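Local coordinates for ABC transporter, solute-binding protein (Staphylococcus aureus, PDB 6LKK), which binds glucose 6-phosphate and serves as an extracellular G6P sensor feeding a two-component signalling system, at residues Ser35-Val38 against Leu39-Asn42; Thr139-Gln142 against His143-Ile147; Tyr188-Asp191 against Ala192-Trp195; Gln244-Val247 against Ala248-Ala252; Pro282-His286 against His287-Glu291. All coordinates share one frame; numbering follows the deposited sequence.

Contact 1. Residues Ser35-Val38 against Leu39-Asn42; sequences STQV and LLSN. With G6P (6-O-phosphono-alpha-D-glucopyranose), chain B.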
# COMPACT_ATOMS: atom_id res chain seq x y z
N SER A 35 -8.33 7.04 -1.91
CA SER A 35 -7.76 5.94 -2.68
C SER A 35 -6.63 6.46 -3.56
O SER A 35 -6.67 7.60 -4.03
CB SER A 35 -8.83 5.26 -3.53
OG SER A 35 -9.86 4.74 -2.72
N THR A 36 -5.62 5.62 -3.77
CA THR A 36 -4.40 6.07 -4.46
C THR A 36 -4.73 6.74 -5.79
O THR A 36 -4.31 7.87 -6.05
CB THR A 36 -3.45 4.90 -4.68
OG1 THR A 36 -3.06 4.32 -3.43
CG2 THR A 36 -2.19 5.36 -5.41
N GLN A 37 -5.46 6.04 -6.66
CA GLN A 37 -5.70 6.57 -7.99
C GLN A 37 -6.69 7.73 -7.98
O GLN A 37 -6.64 8.60 -8.86
CB GLN A 37 -6.19 5.46 -8.91
CG GLN A 37 -5.13 4.41 -9.22
CD GLN A 37 -3.89 5.01 -9.86
OE1 GLN A 37 -3.99 5.84 -10.76
NE2 GLN A 37 -2.72 4.61 -9.38
N VAL A 38 -7.61 7.76 -7.01
CA VAL A 38 -8.50 8.90 -6.87
C VAL A 38 -7.70 10.15 -6.50
O VAL A 38 -7.91 11.23 -7.07
CB VAL A 38 -9.60 8.61 -5.83
CG1 VAL A 38 -10.49 9.83 -5.63
CG2 VAL A 38 -10.43 7.41 -6.27
N LEU A 39 -6.78 10.02 -5.55
CA LEU A 39 -5.90 11.13 -5.21
C LEU A 39 -5.12 11.61 -6.43
O LEU A 39 -5.04 12.81 -6.70
CB LEU A 39 -4.93 10.71 -4.10
CG LEU A 39 -5.53 10.54 -2.70
CD1 LEU A 39 -4.53 9.87 -1.78
CD2 LEU A 39 -5.97 11.87 -2.12
N LEU A 40 -4.55 10.67 -7.19
CA LEU A 40 -3.77 11.04 -8.36
C LEU A 40 -4.64 11.69 -9.43
O LEU A 40 -4.21 12.63 -10.11
CB LEU A 40 -3.05 9.82 -8.92
CG LEU A 40 -1.90 9.29 -8.07
CD1 LEU A 40 -1.48 7.89 -8.51
CD2 LEU A 40 -0.71 10.24 -8.12
N SER A 41 -5.87 11.20 -9.59
CA SER A 41 -6.77 11.77 -10.60
C SER A 41 -7.23 13.17 -10.20
O SER A 41 -7.24 14.08 -11.04
CB SER A 41 -7.96 10.85 -10.82
OG SER A 41 -7.56 9.64 -11.44
N ASN A 42 -7.62 13.35 -8.94
CA ASN A 42 -8.03 14.68 -8.49
C ASN A 42 -6.86 15.65 -8.51
O ASN A 42 -7.02 16.82 -8.89
CB ASN A 42 -8.64 14.59 -7.08
CG ASN A 42 -9.94 13.80 -7.06
OD1 ASN A 42 -10.57 13.60 -8.10
ND2 ASN A 42 -10.35 13.38 -5.87
C1 G6P B . -1.55 -0.10 -0.64
C2 G6P B . -0.20 0.58 -0.31
C3 G6P B . -0.27 1.63 0.74
C4 G6P B . -1.52 2.39 0.65
C5 G6P B . -2.68 1.47 1.00
C6 G6P B . -3.99 2.17 0.77
O1 G6P B . -1.41 -1.49 -0.58
O2 G6P B . 0.76 -0.41 0.10
O3 G6P B . 0.88 2.56 0.56
O4 G6P B . -1.51 3.49 1.59
O5 G6P B . -2.71 0.23 0.19
O6 G6P B . -4.05 2.57 -0.58
P G6P B . -5.42 2.20 -1.49
O1P G6P B . -5.27 2.86 -2.85
O2P G6P B . -6.69 2.73 -0.79
O3P G6P B . -5.52 0.73 -1.66
O HOH W 1 -5.62 7.71 -11.53
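Methyl CD1 of L40 comes at the side-chain amide of Q37 obliquely from one side of its plane, closest to NE2 at 3.6 Å. The amide of N42 is met more squarely: the carbonyl oxygen of V38 sits over one face, 3.3 Å from N42 CG, and V38 CG1 approaches that same face beside ND2. These pairs lie in the first turns of helix 36-45, whose start points at the bound sugar phosphate in the cleft of a type II periplasmic-binding-protein fold. S35 holds the N-cap position, yet its side chain makes no capping bond. S35 O accepts L39 N at 2.9 Å, almost straight, and the next three residues repeat the pattern. The pole of the helix is occupied by T36: its backbone N donates to G6P O1P over 2.9 Å. With OG1 beside that backbone N (chi1 -61°), the hydroxyl reaches the same phosphate oxygen, so one residue grips O1P twice and the helix start would favour the negative charge. T36 OG1 is also hydrogen-bonded to T138 OG1, of another ligand residue, while CG2 runs alongside L40. Farther from the ligand, Q37 is bent at chi2 (-58°), and its NE2 is hydrogen-bonded to T63 O. At the oxygen end of that amide, a water bridges Q37 OE1, at 2.6 Å, to S41 OG, at 2.7 Å.

Contact 2. Residues Thr139-Gln142 against His143-Ile147; sequences TGYQ and HMRAI. With G6P (6-O-phosphono-alpha-D-glucopyranose), chain B.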
# COMPACT_ATOMS: atom_id res chain seq x y z
N THR A 139 -4.35 -1.34 -3.46
CA THR A 139 -4.48 -2.67 -2.88
C THR A 139 -5.23 -3.62 -3.81
O THR A 139 -4.78 -4.74 -4.05
CB THR A 139 -5.17 -2.57 -1.52
OG1 THR A 139 -4.43 -1.69 -0.68
CG2 THR A 139 -5.25 -3.94 -0.86
N GLY A 140 -6.38 -3.18 -4.33
CA GLY A 140 -7.11 -4.02 -5.26
C GLY A 140 -6.31 -4.33 -6.51
O GLY A 140 -6.26 -5.47 -6.97
N TYR A 141 -5.66 -3.30 -7.08
CA TYR A 141 -4.84 -3.50 -8.27
C TYR A 141 -3.73 -4.51 -8.00
O TYR A 141 -3.52 -5.44 -8.79
CB TYR A 141 -4.26 -2.16 -8.72
CG TYR A 141 -3.32 -2.26 -9.90
CD1 TYR A 141 -3.81 -2.29 -11.19
CD2 TYR A 141 -1.95 -2.31 -9.71
CE1 TYR A 141 -2.96 -2.38 -12.28
CE2 TYR A 141 -1.08 -2.40 -10.79
CZ TYR A 141 -1.59 -2.44 -12.07
OH TYR A 141 -0.74 -2.52 -13.14
N GLN A 142 -3.00 -4.35 -6.90
CA GLN A 142 -1.87 -5.23 -6.62
C GLN A 142 -2.33 -6.67 -6.40
O GLN A 142 -1.65 -7.61 -6.84
CB GLN A 142 -1.10 -4.72 -5.40
CG GLN A 142 -0.32 -3.43 -5.66
CD GLN A 142 0.83 -3.63 -6.64
OE1 GLN A 142 0.66 -3.50 -7.85
NE2 GLN A 142 2.01 -3.94 -6.11
N HIS A 143 -3.47 -6.86 -5.75
CA HIS A 143 -4.00 -8.21 -5.57
C HIS A 143 -4.38 -8.84 -6.91
O HIS A 143 -4.14 -10.03 -7.12
CB HIS A 143 -5.21 -8.18 -4.64
CG HIS A 143 -4.86 -8.25 -3.19
ND1 HIS A 143 -4.46 -9.42 -2.58
CD2 HIS A 143 -4.86 -7.30 -2.23
CE1 HIS A 143 -4.22 -9.18 -1.30
NE2 HIS A 143 -4.46 -7.90 -1.06
N MET A 144 -4.99 -8.06 -7.81
CA MET A 144 -5.34 -8.61 -9.11
C MET A 144 -4.09 -9.00 -9.89
O MET A 144 -4.08 -10.02 -10.59
CB MET A 144 -6.18 -7.62 -9.91
CG MET A 144 -7.59 -7.35 -9.36
SD MET A 144 -8.54 -8.81 -8.89
CE MET A 144 -8.15 -8.93 -7.14
N ARG A 145 -3.02 -8.20 -9.78
CA ARG A 145 -1.75 -8.59 -10.37
C ARG A 145 -1.21 -9.87 -9.73
O ARG A 145 -0.67 -10.74 -10.42
CB ARG A 145 -0.72 -7.46 -10.22
CG ARG A 145 -0.98 -6.26 -11.12
CD ARG A 145 0.32 -5.70 -11.67
NE ARG A 145 0.91 -6.59 -12.67
CZ ARG A 145 2.04 -6.34 -13.33
NH1 ARG A 145 2.72 -5.22 -13.11
NH2 ARG A 145 2.49 -7.21 -14.22
N ALA A 146 -1.36 -10.01 -8.41
CA ALA A 146 -0.90 -11.22 -7.74
C ALA A 146 -1.63 -12.45 -8.26
O ALA A 146 -1.02 -13.50 -8.49
CB ALA A 146 -1.07 -11.09 -6.23
N ILE A 147 -2.95 -12.34 -8.44
CA ILE A 147 -3.73 -13.47 -8.94
C ILE A 147 -3.36 -13.77 -10.38
O ILE A 147 -3.21 -14.94 -10.77
CB ILE A 147 -5.23 -13.17 -8.78
CG1 ILE A 147 -5.59 -13.10 -7.29
CG2 ILE A 147 -6.09 -14.22 -9.49
CD1 ILE A 147 -6.99 -12.64 -7.00
C1 G6P B . -1.55 -0.10 -0.64
C2 G6P B . -0.20 0.58 -0.31
C3 G6P B . -0.27 1.63 0.74
C4 G6P B . -1.52 2.39 0.65
C5 G6P B . -2.68 1.47 1.00
C6 G6P B . -3.99 2.17 0.77
O1 G6P B . -1.41 -1.49 -0.58
O2 G6P B . 0.76 -0.41 0.10
O3 G6P B . 0.88 2.56 0.56
O4 G6P B . -1.51 3.49 1.59
O5 G6P B . -2.71 0.23 0.19
O6 G6P B . -4.05 2.57 -0.58
P G6P B . -5.42 2.20 -1.49
O1P G6P B . -5.27 2.86 -2.85
O2P G6P B . -6.69 2.73 -0.79
O3P G6P B . -5.52 0.73 -1.66
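T139 and H143 run side by side, one turn apart, with the T139 methyl CG2 in the plane of the imidazole at its edge, 3.6 Å from H143 CD2. The same threonine turns its other branch to the ligand. OG1 lies beside the backbone N (chi1 -57°), and both donate to phosphate oxygen O3P of G6P, OG1 over 2.8 Å and N over 3.0 Å. OG1 in turn accepts from the sugar hydroxyl O1, so this one hydroxyl joins the two ends of the ligand. Beyond this shell stands H143, whose rotation is fixed at both nitrogens: NE2 is bonded to the carbonyl of S187 and ND1 to the hydroxyl of Y117. Q142 works as a second-shell residue too, its NE2 bonded to OD1 of N214, which itself binds the sugar. T139, Q142 and H143 all sit in the first turns of helix 138-151, a second helix N-terminus aimed at the phosphate across the cleft of the periplasmic-binding-protein fold. On the flank away from the sugar, the phenol ring of Y141 swings out with CG anti to N (chi1 177°), and the aliphatic part of R145 lies over one face. R145 CG stands 4.2 Å from the ring centroid in a CH-pi contact, while R145 CD comes within 3.7 Å of Y141 OH. The guanidinium, tilted 62° to the phenol, goes on to a cation-pi contact with F289. M144 CG lies 3.3 Å from G140 O; the chain then bends, bringing CE back toward the same oxygen.

Contact 3. Residues Tyr188-Asp191 against Ala192-Trp195; sequences YEQD and ARTW. With G6P (6-O-phosphono-alpha-D-glucopyranose), chain B.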
# COMPACT_ATOMS: atom_id res chain seq x y z
N TYR A 188 -3.96 -5.19 3.13
CA TYR A 188 -2.52 -5.03 3.20
C TYR A 188 -2.09 -5.05 4.66
O TYR A 188 -2.90 -4.86 5.57
CB TYR A 188 -2.04 -3.76 2.49
CG TYR A 188 -2.55 -2.45 3.06
CD1 TYR A 188 -3.78 -1.94 2.68
CD2 TYR A 188 -1.78 -1.71 3.94
CE1 TYR A 188 -4.25 -0.75 3.18
CE2 TYR A 188 -2.24 -0.51 4.45
CZ TYR A 188 -3.47 -0.03 4.07
OH TYR A 188 -3.93 1.17 4.57
N GLU A 189 -0.80 -5.27 4.87
CA GLU A 189 -0.29 -5.69 6.17
C GLU A 189 -0.64 -4.69 7.27
O GLU A 189 -1.10 -5.08 8.35
CB GLU A 189 1.22 -5.89 6.08
CG GLU A 189 1.82 -6.57 7.29
CD GLU A 189 3.26 -6.95 7.06
OE1 GLU A 189 4.10 -6.03 6.96
OE2 GLU A 189 3.56 -8.16 6.96
N GLN A 190 -0.39 -3.40 7.04
CA GLN A 190 -0.58 -2.42 8.11
C GLN A 190 -2.05 -2.26 8.48
O GLN A 190 -2.38 -2.09 9.66
CB GLN A 190 0.02 -1.06 7.71
CG GLN A 190 1.49 -0.92 8.03
CD GLN A 190 1.78 -1.15 9.50
OE1 GLN A 190 1.14 -0.55 10.37
NE2 GLN A 190 2.72 -2.04 9.78
N ASP A 191 -2.94 -2.31 7.49
CA ASP A 191 -4.37 -2.19 7.78
C ASP A 191 -4.87 -3.40 8.56
O ASP A 191 -5.65 -3.26 9.51
CB ASP A 191 -5.13 -2.03 6.47
CG ASP A 191 -6.28 -1.04 6.57
OD1 ASP A 191 -6.53 -0.48 7.66
OD2 ASP A 191 -6.94 -0.82 5.53
N ALA A 192 -4.41 -4.60 8.18
CA ALA A 192 -4.76 -5.79 8.94
C ALA A 192 -4.23 -5.71 10.36
O ALA A 192 -4.94 -6.04 11.32
CB ALA A 192 -4.20 -7.02 8.23
N ARG A 193 -2.99 -5.25 10.53
CA ARG A 193 -2.40 -5.16 11.86
C ARG A 193 -3.20 -4.22 12.75
O ARG A 193 -3.41 -4.50 13.94
CB ARG A 193 -0.95 -4.69 11.76
CG ARG A 193 -0.26 -4.53 13.11
CD ARG A 193 1.17 -4.04 12.93
NE ARG A 193 1.84 -3.84 14.22
CZ ARG A 193 1.66 -2.79 15.01
NH1 ARG A 193 0.82 -1.83 14.67
NH2 ARG A 193 2.33 -2.71 16.15
N THR A 194 -3.63 -3.08 12.21
CA THR A 194 -4.38 -2.10 13.00
C THR A 194 -5.59 -2.73 13.66
O THR A 194 -5.85 -2.53 14.85
CB THR A 194 -4.80 -0.93 12.11
OG1 THR A 194 -3.64 -0.24 11.64
CG2 THR A 194 -5.70 0.04 12.87
N TRP A 195 -6.36 -3.51 12.89
CA TRP A 195 -7.59 -4.08 13.42
C TRP A 195 -7.33 -5.29 14.30
O TRP A 195 -8.03 -5.48 15.29
CB TRP A 195 -8.53 -4.42 12.26
CG TRP A 195 -9.10 -3.19 11.64
CD1 TRP A 195 -8.49 -2.36 10.74
CD2 TRP A 195 -10.39 -2.62 11.90
NE1 TRP A 195 -9.33 -1.32 10.41
CE2 TRP A 195 -10.50 -1.45 11.11
CE3 TRP A 195 -11.46 -2.98 12.71
CZ2 TRP A 195 -11.64 -0.65 11.11
CZ3 TRP A 195 -12.59 -2.18 12.71
CH2 TRP A 195 -12.67 -1.03 11.92
C1 G6P B . -1.55 -0.10 -0.64
C2 G6P B . -0.20 0.58 -0.31
C3 G6P B . -0.27 1.63 0.74
C4 G6P B . -1.52 2.39 0.65
C5 G6P B . -2.68 1.47 1.00
C6 G6P B . -3.99 2.17 0.77
O1 G6P B . -1.41 -1.49 -0.58
O2 G6P B . 0.76 -0.41 0.10
O3 G6P B . 0.88 2.56 0.56
O4 G6P B . -1.51 3.49 1.59
O5 G6P B . -2.71 0.23 0.19
O6 G6P B . -4.05 2.57 -0.58
P G6P B . -5.42 2.20 -1.49
O1P G6P B . -5.27 2.86 -2.85
O2P G6P B . -6.69 2.73 -0.79
O3P G6P B . -5.52 0.73 -1.66
O HOH W 2 -0.64 -1.31 12.29
O HOH W 3 -0.97 1.27 10.59
O HOH W 4 -8.63 0.78 8.57
O HOH W 5 -4.85 0.98 9.43
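Two donors of T194 converge on the carbonyl oxygen of Q190: the backbone N at 3.0 Å, and OG1, also at 3.0 Å, from opposite faces of the carbonyl plane. The other backbone bonds are also i to i+4; the last, W195 N to D191 O, is weak. Waters stitch the polar ends together. One accepts from R193 NH1 and donates to Q190 OE1, another joins that OE1 to T194 OG1, and D191 OD1 accepts a hydrogen bond from each of two waters. The first of these, 2.6 Å from D191 OD1, accepts from W195 NE1; the second is shared with T194 OG1. Aromatic packing comes next. The W195 indole turns its edge to D191 O, 3.2 Å from CD1. Y188 is the N-cap residue where strand 184-188 passes into helix 189-197, and its ring walls the ligand pocket: D191 CB lies over one face and G6P O5 over the other, 3.5 Å from Y188 CD1. Its chi1 of 62° puts CG in the crowded position between N and carbonyl carbon, turning one ring face to the O5 and C5 side of the sugar. Direct polar partners lie farther out: D191 OD2 on S171, Q190 NE2 on F250 O, R193 on D251 in a salt bridge. The ligand thus meets an aromatic face here rather than a donor, and the charged groups behind it find partners outside these two turns and in ordered water.

Contact 4. Residues Gln244-Val247 against Ala248-Ala252; sequences QRLV and AEFDA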
# COMPACT_ATOMS: atom_id res chain seq x y z
N GLN A 244 13.21 3.88 11.70
CA GLN A 244 13.33 3.02 12.88
C GLN A 244 12.12 3.18 13.79
O GLN A 244 11.63 2.20 14.37
CB GLN A 244 14.62 3.35 13.62
CG GLN A 244 14.90 2.50 14.85
CD GLN A 244 15.30 1.08 14.52
OE1 GLN A 244 15.91 0.82 13.48
NE2 GLN A 244 14.97 0.15 15.40
N ARG A 245 11.62 4.41 13.93
CA ARG A 245 10.42 4.64 14.74
C ARG A 245 9.21 3.94 14.14
O ARG A 245 8.39 3.38 14.88
CB ARG A 245 10.16 6.14 14.87
CG ARG A 245 10.98 6.85 15.92
CD ARG A 245 10.65 8.34 15.94
NE ARG A 245 11.80 9.16 15.56
CZ ARG A 245 11.72 10.36 15.00
NH1 ARG A 245 10.54 10.90 14.72
NH2 ARG A 245 12.83 11.02 14.70
N LEU A 246 9.07 3.97 12.82
CA LEU A 246 7.93 3.30 12.18
C LEU A 246 8.02 1.79 12.35
O LEU A 246 7.00 1.13 12.57
CB LEU A 246 7.87 3.67 10.70
CG LEU A 246 7.51 5.13 10.40
CD1 LEU A 246 7.72 5.45 8.93
CD2 LEU A 246 6.06 5.40 10.80
N VAL A 247 9.23 1.23 12.26
CA VAL A 247 9.41 -0.20 12.49
C VAL A 247 9.04 -0.55 13.93
O VAL A 247 8.28 -1.48 14.19
CB VAL A 247 10.85 -0.61 12.16
CG1 VAL A 247 11.15 -2.03 12.62
CG2 VAL A 247 11.11 -0.48 10.66
N ALA A 248 9.59 0.20 14.89
CA ALA A 248 9.39 -0.13 16.29
C ALA A 248 7.92 -0.05 16.68
O ALA A 248 7.41 -0.93 17.38
CB ALA A 248 10.22 0.81 17.17
N GLU A 249 7.22 0.99 16.23
CA GLU A 249 5.86 1.23 16.71
C GLU A 249 4.82 0.42 15.93
O GLU A 249 3.82 -0.00 16.52
CB GLU A 249 5.52 2.72 16.63
CG GLU A 249 4.08 3.03 17.01
CD GLU A 249 3.86 4.51 17.30
OE1 GLU A 249 2.73 4.87 17.69
OE2 GLU A 249 4.82 5.30 17.14
N PHE A 250 5.04 0.20 14.63
CA PHE A 250 4.01 -0.39 13.77
C PHE A 250 4.39 -1.72 13.15
O PHE A 250 3.58 -2.28 12.41
CB PHE A 250 3.66 0.58 12.64
CG PHE A 250 3.07 1.88 13.10
CD1 PHE A 250 1.73 1.98 13.41
CD2 PHE A 250 3.86 3.01 13.21
CE1 PHE A 250 1.19 3.18 13.83
CE2 PHE A 250 3.33 4.21 13.62
CZ PHE A 250 1.99 4.30 13.94
N ASP A 251 5.59 -2.25 13.42
CA ASP A 251 6.10 -3.38 12.65
C ASP A 251 6.13 -3.05 11.16
O ASP A 251 5.91 -3.92 10.31
CB ASP A 251 5.28 -4.65 12.89
CG ASP A 251 5.29 -5.09 14.34
OD1 ASP A 251 6.39 -5.41 14.86
OD2 ASP A 251 4.21 -5.12 14.96
N ALA A 252 6.38 -1.79 10.84
CA ALA A 252 6.60 -1.42 9.45
C ALA A 252 7.85 -2.14 8.94
O ALA A 252 8.68 -2.61 9.71
CB ALA A 252 6.77 0.09 9.30
O HOH W 6 7.69 5.32 17.64
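The carbonyl oxygen of L246 is held by two backbone amides: F250 N gives a regular helical bond at 3.0 Å, and A252 N adds a weak one at 3.5 Å from beyond the end of the helix. The F250 ring edge lies in plane with L246 O, and A252 CB is 3.4 Å from that L246 O. This is the C-terminal end of helix 240-250. D251 ends it by taking up left-handed backbone angles (phi 56°), which folds the chain back so that A252 lies against the last turn; D251 N keeps a weak bond to V247 O. An apolar contact completes the fold-back, A252 CB 4.0 Å from L246 CB, and V247 CG2 makes a van der Waals contact with the carbonyl oxygen A252 O at 3.4 Å. L246 CD2 meets F250 CD2 at 4.0 Å, the two side chains slanting across one another, and both pack on helix 11-25, against I17 and L13. Over one F250 face lies CG of E249, whose extended chain carries OE2 out to a water 2.9 Å away; that water also bonds weakly to R245 O. The D251 carboxylate leads elsewhere, OD2 to R193 and OD1 accepting from Q262 and D264 N. These donors would tend to stabilise the carboxylate. The turn itself is held by weak bonds to L246 O and V247 O and, through R193, is tied to helix 189-197.

Contact 5. Residues Pro282-His286 against His287-Glu291; sequences PDIPH and HKFLE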
# COMPACT_ATOMS: atom_id res chain seq x y z
N PRO A 282 6.37 -8.95 -15.08
CA PRO A 282 7.06 -8.17 -16.11
C PRO A 282 6.45 -6.79 -16.26
O PRO A 282 5.51 -6.41 -15.56
CB PRO A 282 6.86 -9.02 -17.37
CG PRO A 282 5.50 -9.62 -17.16
CD PRO A 282 5.41 -9.90 -15.67
N ASP A 283 7.00 -6.02 -17.19
CA ASP A 283 6.49 -4.69 -17.49
C ASP A 283 5.16 -4.80 -18.23
O ASP A 283 5.06 -5.44 -19.28
CB ASP A 283 7.49 -3.91 -18.34
CG ASP A 283 8.40 -3.01 -17.51
OD1 ASP A 283 8.15 -2.84 -16.29
OD2 ASP A 283 9.39 -2.49 -18.07
N ILE A 284 4.12 -4.18 -17.66
CA ILE A 284 2.85 -3.99 -18.35
C ILE A 284 2.19 -2.77 -17.71
O ILE A 284 1.83 -2.82 -16.52
CB ILE A 284 1.96 -5.24 -18.28
CG1 ILE A 284 0.49 -4.85 -18.39
CG2 ILE A 284 2.23 -6.05 -17.01
CD1 ILE A 284 -0.42 -6.00 -18.63
N PRO A 285 2.02 -1.67 -18.44
CA PRO A 285 1.55 -0.43 -17.82
C PRO A 285 0.27 -0.62 -17.02
O PRO A 285 -0.52 -1.54 -17.27
CB PRO A 285 1.33 0.50 -19.02
CG PRO A 285 2.36 0.06 -19.99
CD PRO A 285 2.47 -1.44 -19.83
N HIS A 286 0.08 0.27 -16.04
CA HIS A 286 -1.09 0.24 -15.18
C HIS A 286 -2.38 0.13 -15.97
O HIS A 286 -3.22 -0.74 -15.69
CB HIS A 286 -1.08 1.52 -14.33
CG HIS A 286 -2.19 1.60 -13.33
ND1 HIS A 286 -2.26 0.78 -12.22
CD2 HIS A 286 -3.27 2.42 -13.26
CE1 HIS A 286 -3.34 1.09 -11.52
NE2 HIS A 286 -3.97 2.08 -12.13
N HIS A 287 -2.57 0.99 -16.97
CA HIS A 287 -3.83 1.02 -17.70
C HIS A 287 -3.99 -0.20 -18.60
O HIS A 287 -5.12 -0.65 -18.84
CB HIS A 287 -3.93 2.30 -18.53
CG HIS A 287 -2.96 2.35 -19.67
ND1 HIS A 287 -1.65 2.75 -19.52
CD2 HIS A 287 -3.12 2.05 -20.98
CE1 HIS A 287 -1.04 2.70 -20.69
NE2 HIS A 287 -1.91 2.28 -21.59
N LYS A 288 -2.89 -0.76 -19.10
CA LYS A 288 -2.99 -1.92 -19.97
C LYS A 288 -3.40 -3.16 -19.18
O LYS A 288 -4.20 -3.97 -19.67
CB LYS A 288 -1.67 -2.15 -20.70
CG LYS A 288 -1.36 -1.09 -21.76
CD LYS A 288 -0.16 -1.48 -22.62
CE LYS A 288 -0.01 -0.57 -23.84
NZ LYS A 288 1.10 0.42 -23.68
N PHE A 289 -2.88 -3.32 -17.97
CA PHE A 289 -3.29 -4.46 -17.15
C PHE A 289 -4.78 -4.40 -16.83
O PHE A 289 -5.48 -5.41 -16.90
CB PHE A 289 -2.48 -4.53 -15.86
CG PHE A 289 -2.87 -5.68 -14.97
CD1 PHE A 289 -2.41 -6.96 -15.23
CD2 PHE A 289 -3.72 -5.48 -13.90
CE1 PHE A 289 -2.78 -8.01 -14.43
CE2 PHE A 289 -4.10 -6.53 -13.09
CZ PHE A 289 -3.62 -7.80 -13.35
N LEU A 290 -5.27 -3.22 -16.46
CA LEU A 290 -6.70 -3.08 -16.16
C LEU A 290 -7.54 -3.38 -17.40
O LEU A 290 -8.62 -3.98 -17.29
CB LEU A 290 -6.99 -1.68 -15.63
CG LEU A 290 -6.44 -1.42 -14.22
CD1 LEU A 290 -6.46 0.07 -13.91
CD2 LEU A 290 -7.24 -2.20 -13.18
N GLU A 291 -7.07 -2.98 -18.58
CA GLU A 291 -7.76 -3.35 -19.81
C GLU A 291 -7.74 -4.85 -20.02
O GLU A 291 -8.71 -5.44 -20.51
CB GLU A 291 -7.12 -2.63 -21.00
CG GLU A 291 -7.69 -3.02 -22.35
CD GLU A 291 -7.19 -2.14 -23.47
OE1 GLU A 291 -7.84 -2.10 -24.54
OE2 GLU A 291 -6.15 -1.47 -23.29
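L290 lays its CD1 methyl over one face of the H286 imidazole, 4.0 Å from the ring centroid and 27° off the normal, a CH-pi contact between residues one turn apart. It belongs to the start of the C-terminal helix 286-293, with P285 at the N-cap position. The rotamers explain the meeting. H286 carries CG anti to N (chi1 -177°), which sends the ring obliquely across the L290 side chain, H286 NE2 3.7 Å from L290 CD1. H287, by contrast, has CG tucked between its backbone N and carbonyl carbon (chi1 69°), and this brings its ring obliquely up to the proline, H287 CE1 3.6 Å from P285 CB. The chain of K288 runs out straight past P285 CD, 3.8 Å from K288 CD, then bends at chi4 so that NZ sits near CG of the pyrrolidine. H287 and K288 thus both reach the same side of the P285 ring, H287 at CB and K288 at CD and CG. Before the helix, I284 is in an extended stretch and stays extended in its side chain too, so CD1 reaches across the turn to F289 CB at 3.8 Å and touches the phenyl ring at its edge. F289 itself swings away toward helix 138-151, where its ring and that of H286 both meet the ring of Y141. Backbone bonds are few at this first turn: L290 N reaches H286 O weakly, while F289 N donates to P285 O over 3.0 Å, nearly along the C=O axis.

The five contacts follow one another along the chain without nesting, and three of them converge on the ligand. Contacts 1 and 2, with centres 17 Å apart, bring the starts of helices 36-45 and 138-151 to the phosphate, while contact 3, at the junction of strand 184-188 and helix 189-197, lines the sugar; T139 and Y188 touch there. Contact 4 ends helix 240-250 and is tied directly to contact 3, their centres 13 Å apart. Contact 5, about 32 Å from contact 4 between centres, packs the C-terminal helix 286-293 against contact 2 and touches Q37 of contact 1. The C-terminal helix therefore backs both phosphate-binding helices, on the side opposite contact 4.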